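Side-chain contacts in cell division control protein 45 cdc45 putative (Entamoeba histolytica, PDB 6CC2), which probably works in DNA replication as the Cdc45 partner of the Mcm2-7 and GINS proteins in the replicative CMG helicase: residues M260-R263 and D269-F272; H273-A278 and E402-L407; A297-P302 and L322-G327; L303-A306 and T312-L315; Q308-K311 and M317-K320. All coordinates share one frame; numbering follows the deposited sequence. Where two conformers were deposited one is given.

Interaction 1: residues M260-R263 and D269-F272; sequences MLLR and DSLF. With EDO (1,2-ethanediol), chain K.
Ser270 and Met260 are joined by the one direct hydrogen bond of this contact: Ser270 OG donates to the backbone carbonyl Met260 O over 2.7 Å. The hydroxyl comes in well above the carbonyl plane, 51° out of it. It gets there because OG stands anti to its own backbone N (chi1 178°), which carries it off the helix toward the incoming loop. The same hydroxyl is in van der Waals contact with the loop backbone, Ser270 OG lying 3.5 Å from Leu262 CA. The other end of Met260 is held as well, since its backbone NH bonds to Thr274 OG1, and that threonine hydroxyl bonds Ser270 O. Both backbone polar atoms of Met260 are thus engaged, its carbonyl by Ser270 on helix 267-273 and its NH by Thr274 just before helix 275-281.

What is being fastened is the loop that leaves strand 251-257 and folds back along the short helix 267-273. At Leu261 the chain passes through a left-handed backbone conformation (phi 56°) before entering a 3-10 turn.

The nonpolar part is small: Leu262 CD1 lies 3.8 Å from Ser270 CB.

Charged groups lie on the far side of the loop. Arg263 points away from the helix, and its bent chain leads the guanidinium to salt bridges with Asp256 and Asp356 and a bond to Ser351 O. At the edge of that group, in its plane, Arg263 NH1 donates over 3.0 Å to O2 of a 1,2-ethanediol, probably from the crystallisation liquor, whose C2 rests 4.0 Å from Leu262 CD2.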
# COMPACT_ATOMS: atom_id res chain seq x y z
N MSE A 260 -2.15 -14.66 3.48
CA MSE A 260 -3.06 -13.51 3.54
C MSE A 260 -4.37 -13.80 4.23
O MSE A 260 -5.16 -14.66 3.77
CB MSE A 260 -3.36 -13.03 2.07
CG MSE A 260 -4.43 -11.97 2.02
SE MSE A 260 -4.66 -11.32 0.18
CE MSE A 260 -4.90 -12.94 -0.77
N LEU A 261 -4.62 -13.11 5.34
CA LEU A 261 -5.87 -13.17 6.08
C LEU A 261 -6.27 -14.59 6.50
O LEU A 261 -7.45 -14.86 6.68
CB LEU A 261 -7.00 -12.52 5.27
CG LEU A 261 -6.88 -11.00 5.14
CD1 LEU A 261 -8.02 -10.47 4.26
CD2 LEU A 261 -6.91 -10.31 6.48
N LEU A 262 -5.29 -15.47 6.69
CA LEU A 262 -5.56 -16.87 6.99
C LEU A 262 -6.57 -17.03 8.13
O LEU A 262 -7.54 -17.78 8.00
CB LEU A 262 -4.25 -17.57 7.33
CG LEU A 262 -4.31 -19.06 7.73
CD1 LEU A 262 -4.87 -19.88 6.59
CD2 LEU A 262 -2.95 -19.57 8.17
N ARG A 263 -6.35 -16.38 9.26
CA ARG A 263 -7.24 -16.55 10.40
C ARG A 263 -8.65 -16.08 10.11
O ARG A 263 -9.58 -16.50 10.79
CB ARG A 263 -6.67 -15.82 11.62
CG ARG A 263 -5.51 -16.53 12.29
CD ARG A 263 -4.97 -15.74 13.49
NE ARG A 263 -4.43 -14.45 13.03
CZ ARG A 263 -3.23 -14.31 12.49
NH1 ARG A 263 -2.40 -15.33 12.37
NH2 ARG A 263 -2.85 -13.11 12.06
N ASP A 269 -8.29 -21.16 0.45
CA ASP A 269 -8.31 -19.94 -0.33
C ASP A 269 -7.23 -18.96 0.10
O ASP A 269 -6.70 -18.24 -0.75
CB ASP A 269 -9.68 -19.31 -0.24
CG ASP A 269 -10.63 -19.86 -1.30
OD1 ASP A 269 -10.16 -20.11 -2.42
OD2 ASP A 269 -11.81 -20.08 -1.00
N SER A 270 -6.85 -18.94 1.38
CA SER A 270 -5.76 -18.07 1.78
C SER A 270 -4.48 -18.48 1.08
O SER A 270 -3.74 -17.65 0.53
CB SER A 270 -5.60 -18.09 3.30
OG SER A 270 -4.50 -17.28 3.70
N LEU A 271 -4.19 -19.77 1.07
CA LEU A 271 -2.98 -20.25 0.41
C LEU A 271 -2.99 -19.95 -1.08
O LEU A 271 -1.99 -19.50 -1.64
CB LEU A 271 -2.81 -21.75 0.65
CG LEU A 271 -1.59 -22.42 0.03
CD1 LEU A 271 -0.30 -21.77 0.47
CD2 LEU A 271 -1.60 -23.91 0.39
N PHE A 272 -4.13 -20.18 -1.74
CA PHE A 272 -4.20 -19.99 -3.19
C PHE A 272 -4.04 -18.53 -3.58
O PHE A 272 -3.57 -18.24 -4.68
CB PHE A 272 -5.52 -20.54 -3.72
CG PHE A 272 -5.56 -20.69 -5.23
CD1 PHE A 272 -5.01 -21.79 -5.84
CD2 PHE A 272 -6.15 -19.72 -6.00
CE1 PHE A 272 -5.04 -21.93 -7.21
CE2 PHE A 272 -6.18 -19.84 -7.39
CZ PHE A 272 -5.63 -20.95 -7.98
C1 EDO K . -0.86 -19.50 11.69
O1 EDO K . -0.45 -20.31 12.80
C2 EDO K . -2.22 -18.87 12.00
O2 EDO K . -2.15 -18.16 13.25

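Interaction 2: residues H273-A278 and E402-L407; sequences HTREIA and ESNKNL
Arg275 reaches Asn404 because its CG lies anti to the carbonyl carbon (chi1 -60°) and the chain then runs fully extended to NE, delivering the guanidinium to the neighbouring helix. Asn404, with CG likewise anti to its carbonyl carbon, holds its amide out across that path, and the two side chains meet at about a right angle. Arg275 NH2 donates to Asn404 OD1 over 2.9 Å in a nearly straight bond (163°). The oxygen lies close to the guanidinium plane, at its edge, whereas the donor is tilted 28° from the amide's carbonyl plane.

A water ties the same corner together. It accepts from Arg275 NE and donates both to Asn404 OD1, over 2.7 Å, and to the backbone His273 O. Asn404 OD1 therefore takes two donors, and Asn404 ND2 goes back to Cys400 O in its own helix, so both ends of the amide are fixed.

The edge of the His273 ring meets Asn404 O, 3.4 Å from His273 CD2. His273 NE2 comes within 3.6 Å of Lys405 CA, with Lys405 CG next to it at 3.8 Å. A second water lies in the ring plane, linking His273 NE2 to Lys405 O. The ring's rotation is set from its other nitrogen too, ND1 being bonded to Asp269 O.

The contact thus packs the junction between helices 267-273 and 275-281 against helix 393-417. Trp265 meets the histidine ring, and helix 444-462 contributes Phe453 beside Arg275 and Glu456 as its salt-bridge partner.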
# COMPACT_ATOMS: atom_id res chain seq x y z
N HIS A 273 -4.40 -17.60 -2.71
CA HIS A 273 -4.38 -16.17 -3.04
C HIS A 273 -3.20 -15.41 -2.45
O HIS A 273 -3.12 -14.19 -2.62
CB HIS A 273 -5.69 -15.53 -2.60
CG HIS A 273 -6.87 -16.03 -3.38
ND1 HIS A 273 -7.53 -17.20 -3.07
CD2 HIS A 273 -7.48 -15.53 -4.49
CE1 HIS A 273 -8.50 -17.40 -3.94
NE2 HIS A 273 -8.49 -16.41 -4.82
N THR A 274 -2.28 -16.09 -1.77
CA THR A 274 -1.05 -15.46 -1.29
C THR A 274 -0.05 -15.47 -2.45
O THR A 274 0.47 -16.52 -2.85
CB THR A 274 -0.52 -16.19 -0.07
OG1 THR A 274 -1.52 -16.14 0.98
CG2 THR A 274 0.76 -15.52 0.43
N ARG A 275 0.21 -14.29 -3.01
CA ARG A 275 0.76 -14.20 -4.35
C ARG A 275 2.15 -14.80 -4.45
O ARG A 275 2.46 -15.49 -5.43
CB ARG A 275 0.76 -12.74 -4.81
CG ARG A 275 -0.64 -12.20 -4.85
CD ARG A 275 -0.73 -10.75 -5.30
NE ARG A 275 -2.09 -10.26 -5.11
CZ ARG A 275 -2.48 -9.02 -5.36
NH1 ARG A 275 -1.62 -8.12 -5.82
NH2 ARG A 275 -3.74 -8.67 -5.13
N GLU A 276 3.03 -14.48 -3.50
CA GLU A 276 4.40 -14.98 -3.63
C GLU A 276 4.45 -16.49 -3.47
O GLU A 276 5.22 -17.17 -4.15
CB GLU A 276 5.31 -14.32 -2.58
CG GLU A 276 6.74 -14.88 -2.60
CD GLU A 276 7.70 -14.15 -1.68
OE1 GLU A 276 7.62 -12.91 -1.58
OE2 GLU A 276 8.54 -14.82 -1.04
N ILE A 277 3.59 -17.02 -2.60
CA ILE A 277 3.59 -18.47 -2.35
C ILE A 277 2.96 -19.20 -3.52
O ILE A 277 3.51 -20.18 -4.03
CB ILE A 277 2.84 -18.76 -1.03
CG1 ILE A 277 3.41 -17.91 0.09
CG2 ILE A 277 2.90 -20.22 -0.69
CD1 ILE A 277 4.90 -18.01 0.29
N ALA A 278 1.81 -18.70 -4.01
CA ALA A 278 1.18 -19.33 -5.17
C ALA A 278 2.11 -19.33 -6.38
O ALA A 278 2.18 -20.32 -7.13
CB ALA A 278 -0.11 -18.60 -5.50
N GLU A 402 -13.02 -10.71 -1.32
CA GLU A 402 -13.77 -10.67 -2.56
C GLU A 402 -12.92 -10.14 -3.71
O GLU A 402 -12.94 -10.71 -4.82
CB GLU A 402 -15.03 -9.82 -2.39
CG GLU A 402 -15.88 -9.75 -3.65
CD GLU A 402 -17.15 -8.95 -3.45
OE1 GLU A 402 -17.35 -8.41 -2.34
OE2 GLU A 402 -17.95 -8.85 -4.40
N SER A 403 -12.18 -9.05 -3.48
CA SER A 403 -11.37 -8.47 -4.55
C SER A 403 -10.31 -9.46 -5.01
O SER A 403 -10.11 -9.65 -6.21
CB SER A 403 -10.72 -7.16 -4.08
OG SER A 403 -11.71 -6.18 -3.80
N ASN A 404 -9.61 -10.08 -4.07
CA ASN A 404 -8.55 -11.01 -4.45
C ASN A 404 -9.11 -12.24 -5.16
O ASN A 404 -8.49 -12.75 -6.10
CB ASN A 404 -7.72 -11.38 -3.23
CG ASN A 404 -6.64 -10.34 -2.94
OD1 ASN A 404 -5.58 -10.36 -3.57
ND2 ASN A 404 -6.93 -9.42 -2.05
N LYS A 405 -10.30 -12.73 -4.77
CA LYS A 405 -10.88 -13.86 -5.50
C LYS A 405 -11.19 -13.48 -6.94
O LYS A 405 -10.95 -14.27 -7.86
CB LYS A 405 -12.14 -14.34 -4.78
CG LYS A 405 -11.80 -15.07 -3.47
CD LYS A 405 -13.03 -15.34 -2.62
CE LYS A 405 -13.87 -16.45 -3.15
NZ LYS A 405 -14.92 -16.83 -2.17
N ASN A 406 -11.71 -12.27 -7.15
CA ASN A 406 -12.03 -11.82 -8.50
C ASN A 406 -10.77 -11.59 -9.33
O ASN A 406 -10.71 -11.98 -10.50
CB ASN A 406 -12.87 -10.55 -8.43
CG ASN A 406 -13.32 -10.07 -9.78
OD1 ASN A 406 -13.50 -10.87 -10.71
ND2 ASN A 406 -13.51 -8.76 -9.92
N LEU A 407 -9.77 -10.93 -8.74
CA LEU A 407 -8.57 -10.57 -9.48
C LEU A 407 -7.75 -11.81 -9.85
O LEU A 407 -7.29 -11.94 -10.99
CB LEU A 407 -7.73 -9.60 -8.66
CG LEU A 407 -8.35 -8.23 -8.47
CD1 LEU A 407 -7.59 -7.46 -7.40
CD2 LEU A 407 -8.36 -7.48 -9.80
O HOH W 1 -3.98 -12.32 -4.42
O HOH W 2 -10.00 -16.78 -7.13

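Interaction 3: residues A297-P302 and L322-G327; sequences ADMGIP and LLKMEG
Lys324 meets Asp298 and Met299, the latter modelled as selenomethionine, where helix 288-298 runs out. Lys324 CB and CG lie against the start of the Met299 side chain, CB being 3.8 Å from Met299 CG, and the two side chains slide past each other in opposite directions. A bend about the CB-CG bond (chi2 -65°) then turns the rest of the lysine across the helix end. Lys324 CE sits 3.2 Å from the carbonyl oxygen Asp298 O. Lys324 NZ ends 3.9 Å from Asp298 OD2. That is a long salt bridge, and the carboxylate has a firmer partner one turn further along the lysine's helix, where OD2 bonds the Tyr328 hydroxyl.

Met325, next in sequence, comes near without touching, its CG 4.7 Å from Met299 SE. The end of the Met299 side chain leads away from Lys324 into the buried side, where Phe321 and Tyr328 of helix 315-331 also meet this residue.

The helix end that Lys324 lies across is a Schellman motif. Gly300 leaves the helix with positive phi (75°), two bonds run back into the last turn, and the chain is released toward helix 303-306.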
# COMPACT_ATOMS: atom_id res chain seq x y z
N ALA A 297 -3.91 -32.54 -0.74
CA ALA A 297 -3.92 -33.96 -0.40
C ALA A 297 -2.57 -34.43 0.11
O ALA A 297 -2.50 -35.29 1.00
CB ALA A 297 -4.36 -34.78 -1.61
N ASP A 298 -1.48 -33.89 -0.44
CA ASP A 298 -0.15 -34.23 0.03
C ASP A 298 0.05 -33.87 1.49
O ASP A 298 0.86 -34.50 2.18
CB ASP A 298 0.91 -33.51 -0.82
CG ASP A 298 2.31 -34.05 -0.57
OD1 ASP A 298 2.69 -35.04 -1.23
OD2 ASP A 298 3.03 -33.48 0.28
N MSE A 299 -0.66 -32.85 1.98
CA MSE A 299 -0.55 -32.46 3.38
C MSE A 299 -1.37 -33.38 4.29
O MSE A 299 -1.26 -33.31 5.52
CB MSE A 299 -1.00 -31.01 3.57
CG MSE A 299 -0.13 -30.03 2.84
SE MSE A 299 -0.59 -28.19 3.31
CE MSE A 299 -2.38 -28.16 2.67
N GLY A 300 -2.17 -34.24 3.67
CA GLY A 300 -3.06 -35.11 4.42
C GLY A 300 -4.27 -34.42 4.98
O GLY A 300 -4.84 -34.88 5.98
N ILE A 301 -4.69 -33.31 4.38
CA ILE A 301 -5.83 -32.54 4.85
C ILE A 301 -6.97 -32.71 3.85
O ILE A 301 -6.82 -32.35 2.68
CB ILE A 301 -5.47 -31.06 5.02
CG1 ILE A 301 -4.32 -30.90 6.01
CG2 ILE A 301 -6.69 -30.26 5.45
CD1 ILE A 301 -3.75 -29.50 6.07
N PRO A 302 -8.13 -33.22 4.27
CA PRO A 302 -9.26 -33.31 3.34
C PRO A 302 -9.78 -31.93 2.96
O PRO A 302 -9.64 -30.95 3.70
CB PRO A 302 -10.31 -34.12 4.11
CG PRO A 302 -9.96 -33.93 5.55
CD PRO A 302 -8.46 -33.76 5.60
N LEU A 322 1.01 -26.66 9.26
CA LEU A 322 2.22 -25.95 9.65
C LEU A 322 3.46 -26.79 9.40
O LEU A 322 4.46 -26.29 8.86
CB LEU A 322 2.14 -25.57 11.13
CG LEU A 322 3.43 -25.11 11.81
CD1 LEU A 322 4.01 -23.88 11.13
CD2 LEU A 322 3.18 -24.83 13.30
N LEU A 323 3.43 -28.06 9.78
CA LEU A 323 4.62 -28.90 9.59
C LEU A 323 4.92 -29.09 8.11
O LEU A 323 6.08 -29.02 7.70
CB LEU A 323 4.41 -30.24 10.27
CG LEU A 323 5.59 -31.22 10.19
CD1 LEU A 323 6.84 -30.57 10.75
CD2 LEU A 323 5.27 -32.52 10.93
N LYS A 324 3.89 -29.33 7.30
CA LYS A 324 4.09 -29.51 5.87
C LYS A 324 4.61 -28.24 5.22
O LYS A 324 5.52 -28.30 4.38
CB LYS A 324 2.78 -29.96 5.22
CG LYS A 324 2.43 -31.44 5.50
CD LYS A 324 3.45 -32.35 4.88
CE LYS A 324 2.87 -33.74 4.59
NZ LYS A 324 3.86 -34.62 3.94
N MSE A 325 4.06 -27.08 5.61
CA MSE A 325 4.45 -25.81 5.02
C MSE A 325 5.88 -25.44 5.39
O MSE A 325 6.61 -24.83 4.59
CB MSE A 325 3.50 -24.70 5.44
CG MSE A 325 2.19 -24.69 4.68
SE MSE A 325 2.41 -24.28 2.77
CE MSE A 325 3.23 -22.54 2.92
N GLU A 326 6.30 -25.79 6.61
CA GLU A 326 7.69 -25.62 6.99
C GLU A 326 8.60 -26.32 5.99
O GLU A 326 9.56 -25.72 5.49
CB GLU A 326 7.92 -26.13 8.41
CG GLU A 326 7.35 -25.23 9.49
CD GLU A 326 7.61 -25.75 10.90
OE1 GLU A 326 8.32 -26.77 11.04
OE2 GLU A 326 7.10 -25.13 11.86
N GLY A 327 8.30 -27.59 5.68
CA GLY A 327 9.09 -28.31 4.70
C GLY A 327 8.99 -27.72 3.31
O GLY A 327 10.00 -27.51 2.63

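Interaction 4: residues L303-A306 and T312-L315; sequences LSQA and TMSL
Gln305 and Met313 cross obliquely, and the glutamine is curled so that its amide reaches over the methionine to the backbone beyond. With CG anti to the carbonyl carbon and a sharp bend at chi2 (-74°), the carboxamide turns toward 312-315. Gln305 OE1 then accepts from the backbone Ser314 N at 3.2 Å. The bond is almost straight, 170° at the hydrogen, and the donor lies in the plane of the amide carbonyl.

Met313, modelled as selenomethionine, enters between that amide and the glutamine backbone. Met313 CG is 3.2 Å from Gln305 OE1 and nearly as close to the carbonyl Gln305 O, while Met313 SE lies 3.2 Å from that same carbonyl oxygen. Beyond it, Met313 SE also rests 4.0 Å from Ala306 CA, and the residue goes on to touch Leu267 of helix 267-273.

The other end of the amide faces a water, to which Gln305 NE2 donates over 3.1 Å and which passes a bond on to Thr312 O. Ser314 sits at the N-cap of helix 315-331; its OG bonds Met317 N, while its backbone NH is the donor to the glutamine.

Chemically, then, the amide is used at both ends, oxygen to an NH and nitrogen through water to a carbonyl, which fixes its flip. Its oxygen satisfies an NH of the cap residue itself, and the Met313 side chain packs against both glutamine oxygens.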
# COMPACT_ATOMS: atom_id res chain seq x y z
N LEU A 303 -10.39 -31.85 1.78
CA LEU A 303 -10.94 -30.57 1.34
C LEU A 303 -12.03 -30.06 2.28
O LEU A 303 -12.20 -28.85 2.43
CB LEU A 303 -11.47 -30.69 -0.09
CG LEU A 303 -10.43 -30.82 -1.20
CD1 LEU A 303 -11.14 -30.80 -2.55
CD2 LEU A 303 -9.39 -29.71 -1.15
N SER A 304 -12.76 -30.97 2.92
CA SER A 304 -13.79 -30.54 3.86
C SER A 304 -13.19 -29.78 5.04
O SER A 304 -13.86 -28.94 5.64
CB SER A 304 -14.57 -31.75 4.37
OG SER A 304 -13.72 -32.62 5.10
N GLN A 305 -11.95 -30.08 5.39
CA GLN A 305 -11.25 -29.34 6.43
C GLN A 305 -10.57 -28.10 5.88
O GLN A 305 -10.62 -27.03 6.50
CB GLN A 305 -10.21 -30.24 7.12
CG GLN A 305 -10.82 -31.27 8.10
CD GLN A 305 -11.30 -30.63 9.41
OE1 GLN A 305 -10.63 -29.76 9.97
NE2 GLN A 305 -12.46 -31.06 9.88
N ALA A 306 -9.91 -28.22 4.72
CA ALA A 306 -9.16 -27.09 4.19
C ALA A 306 -10.08 -25.96 3.75
O ALA A 306 -9.65 -24.80 3.71
CB ALA A 306 -8.30 -27.54 3.00
N THR A 312 -12.41 -22.69 12.61
CA THR A 312 -13.07 -23.91 13.04
C THR A 312 -12.37 -25.18 12.54
O THR A 312 -12.72 -26.27 12.99
CB THR A 312 -14.54 -23.92 12.58
OG1 THR A 312 -14.61 -23.85 11.16
CG2 THR A 312 -15.29 -22.74 13.19
N MSE A 313 -11.40 -25.05 11.65
CA MSE A 313 -10.59 -26.21 11.23
C MSE A 313 -9.90 -26.77 12.47
O MSE A 313 -9.45 -26.04 13.34
CB MSE A 313 -9.58 -25.82 10.16
CG MSE A 313 -9.03 -27.03 9.44
SE MSE A 313 -7.86 -26.62 7.99
CE MSE A 313 -6.29 -26.01 8.99
N SER A 314 -9.85 -28.09 12.59
CA SER A 314 -9.32 -28.69 13.81
C SER A 314 -7.86 -28.32 13.99
O SER A 314 -7.12 -28.11 13.02
CB SER A 314 -9.46 -30.21 13.75
OG SER A 314 -8.49 -30.76 12.91
N LEU A 315 -7.43 -28.29 15.26
CA LEU A 315 -6.02 -28.02 15.55
C LEU A 315 -5.12 -29.12 14.98
O LEU A 315 -4.00 -28.83 14.56
CB LEU A 315 -5.82 -27.89 17.05
CG LEU A 315 -4.43 -27.45 17.51
CD1 LEU A 315 -3.95 -26.23 16.76
CD2 LEU A 315 -4.43 -27.15 19.00
O HOH W 3 -13.21 -29.20 12.25

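Interaction 5: residues Q308-K311 and M317-K320; sequences QSYK and MKNK. With EDO (1,2-ethanediol), chain L.
Lys318 lies across one face of the Tyr310 ring, and this is where the contact is tight. CE stands 3.6 Å from the ring centroid, only 20° off the normal and shifted toward the rim, a CH-pi contact; the nearest ring atom is Tyr310 CE2, 3.4 Å from Lys318 CE. Further back along the lysine, Lys318 CG packs 3.6 Å from Tyr310 OH. The chain runs extended to CE, then bends at its last torsion (124°), turning NZ away from the ring toward the tyrosine's own carbonyl. A weak hydrogen bond joins Lys318 NZ to Tyr310 O over 2.8 Å, and NZ also bonds Met313 O. The ammonium remains over the face, 4.8 Å from the centroid, in cation-pi range.

The loose side begins past NZ. A 1,2-ethanediol, probably from the crystallisation liquor, has its O1 implausibly close to NZ, so the detail there is doubtful. Lys311 only borders the contact: it points away from the helix, and its amine bonds Ser351 OG.

The arrangement is a lysine-on-tyrosine cation-pi and CH-pi pair whose ammonium also bonds Met313 O and, weakly, Tyr310 O, clasping the loop that follows helix 303-306 to the first turns of helix 315-331.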
# COMPACT_ATOMS: atom_id res chain seq x y z
N GLN A 308 -13.21 -25.18 5.09
CA GLN A 308 -14.00 -24.50 6.10
C GLN A 308 -13.18 -23.38 6.72
O GLN A 308 -11.98 -23.24 6.48
CB GLN A 308 -14.49 -25.46 7.16
CG GLN A 308 -13.42 -26.02 8.06
CD GLN A 308 -14.00 -26.99 9.07
OE1 GLN A 308 -14.13 -28.18 8.81
NE2 GLN A 308 -14.38 -26.47 10.24
N SER A 309 -13.86 -22.52 7.49
CA SER A 309 -13.19 -21.42 8.16
C SER A 309 -11.98 -21.93 8.95
O SER A 309 -12.06 -22.95 9.64
CB SER A 309 -14.17 -20.71 9.10
OG SER A 309 -13.49 -20.03 10.13
N TYR A 310 -10.85 -21.24 8.80
CA TYR A 310 -9.64 -21.65 9.51
C TYR A 310 -9.86 -21.67 11.02
O TYR A 310 -9.29 -22.52 11.72
CB TYR A 310 -8.51 -20.71 9.14
CG TYR A 310 -7.15 -21.13 9.68
CD1 TYR A 310 -6.42 -22.13 9.05
CD2 TYR A 310 -6.60 -20.52 10.78
CE1 TYR A 310 -5.19 -22.50 9.52
CE2 TYR A 310 -5.36 -20.89 11.26
CZ TYR A 310 -4.67 -21.89 10.62
OH TYR A 310 -3.43 -22.27 11.10
N LYS A 311 -10.71 -20.77 11.53
CA LYS A 311 -10.94 -20.75 12.97
C LYS A 311 -11.63 -22.02 13.46
O LYS A 311 -11.46 -22.40 14.62
CB LYS A 311 -11.76 -19.52 13.35
CG LYS A 311 -10.92 -18.25 13.35
CD LYS A 311 -11.70 -17.02 13.80
CE LYS A 311 -10.78 -15.79 13.81
NZ LYS A 311 -11.50 -14.56 14.24
N MSE A 317 -5.48 -30.51 12.15
CA MSE A 317 -5.26 -30.19 10.76
C MSE A 317 -4.31 -28.98 10.66
O MSE A 317 -3.49 -28.91 9.77
CB MSE A 317 -6.57 -29.88 10.03
CG MSE A 317 -7.48 -31.08 9.87
SE MSE A 317 -6.67 -32.60 8.91
CE MSE A 317 -6.16 -33.67 10.48
N LYS A 318 -4.43 -28.06 11.62
CA LYS A 318 -3.54 -26.90 11.62
C LYS A 318 -2.09 -27.35 11.84
O LYS A 318 -1.17 -26.80 11.22
CB LYS A 318 -3.96 -25.91 12.70
CG LYS A 318 -5.22 -25.13 12.36
CD LYS A 318 -5.62 -24.20 13.49
CE LYS A 318 -6.79 -23.32 13.08
NZ LYS A 318 -7.94 -23.45 14.02
N ASN A 319 -1.89 -28.32 12.73
CA ASN A 319 -0.54 -28.83 13.01
C ASN A 319 0.04 -29.50 11.77
O ASN A 319 1.22 -29.31 11.45
CB ASN A 319 -0.57 -29.81 14.18
CG ASN A 319 -0.89 -29.15 15.52
OD1 ASN A 319 -0.71 -27.95 15.70
ND2 ASN A 319 -1.38 -29.94 16.45
N LYS A 320 -0.78 -30.27 11.04
CA LYS A 320 -0.32 -30.89 9.80
C LYS A 320 0.08 -29.84 8.78
O LYS A 320 1.12 -29.95 8.12
CB LYS A 320 -1.41 -31.80 9.21
CG LYS A 320 -1.47 -33.19 9.80
CD LYS A 320 -2.66 -33.98 9.22
CE LYS A 320 -2.26 -35.38 8.79
NZ LYS A 320 -3.39 -36.32 8.89
C1 EDO L . -7.67 -24.15 17.31
O1 EDO L . -8.21 -24.66 16.09
C2 EDO L . -7.46 -22.64 17.22
O2 EDO L . -8.70 -21.99 16.89

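How the interactions relate
Following the chain from the N terminus, interaction 1 closes a short loop between strand 251-257 and helix 267-273. Interaction 2 opens on the next residue and closes only at helix 393-417, more than 120 residues later, so the other three nest inside it. Interaction 3 joins the end of helix 288-298 to helix 315-331 and encloses interactions 4 and 5. Those two cross: 308-311 lies between the segments of interaction 4, and 312-315 between those of interaction 5, while Met313 O and Lys318 NZ link them directly. Tyr310 packs back on Leu262, bringing the connection between helices 303-306 and 315-331 against interaction 1, which also touches interaction 2 through Met260.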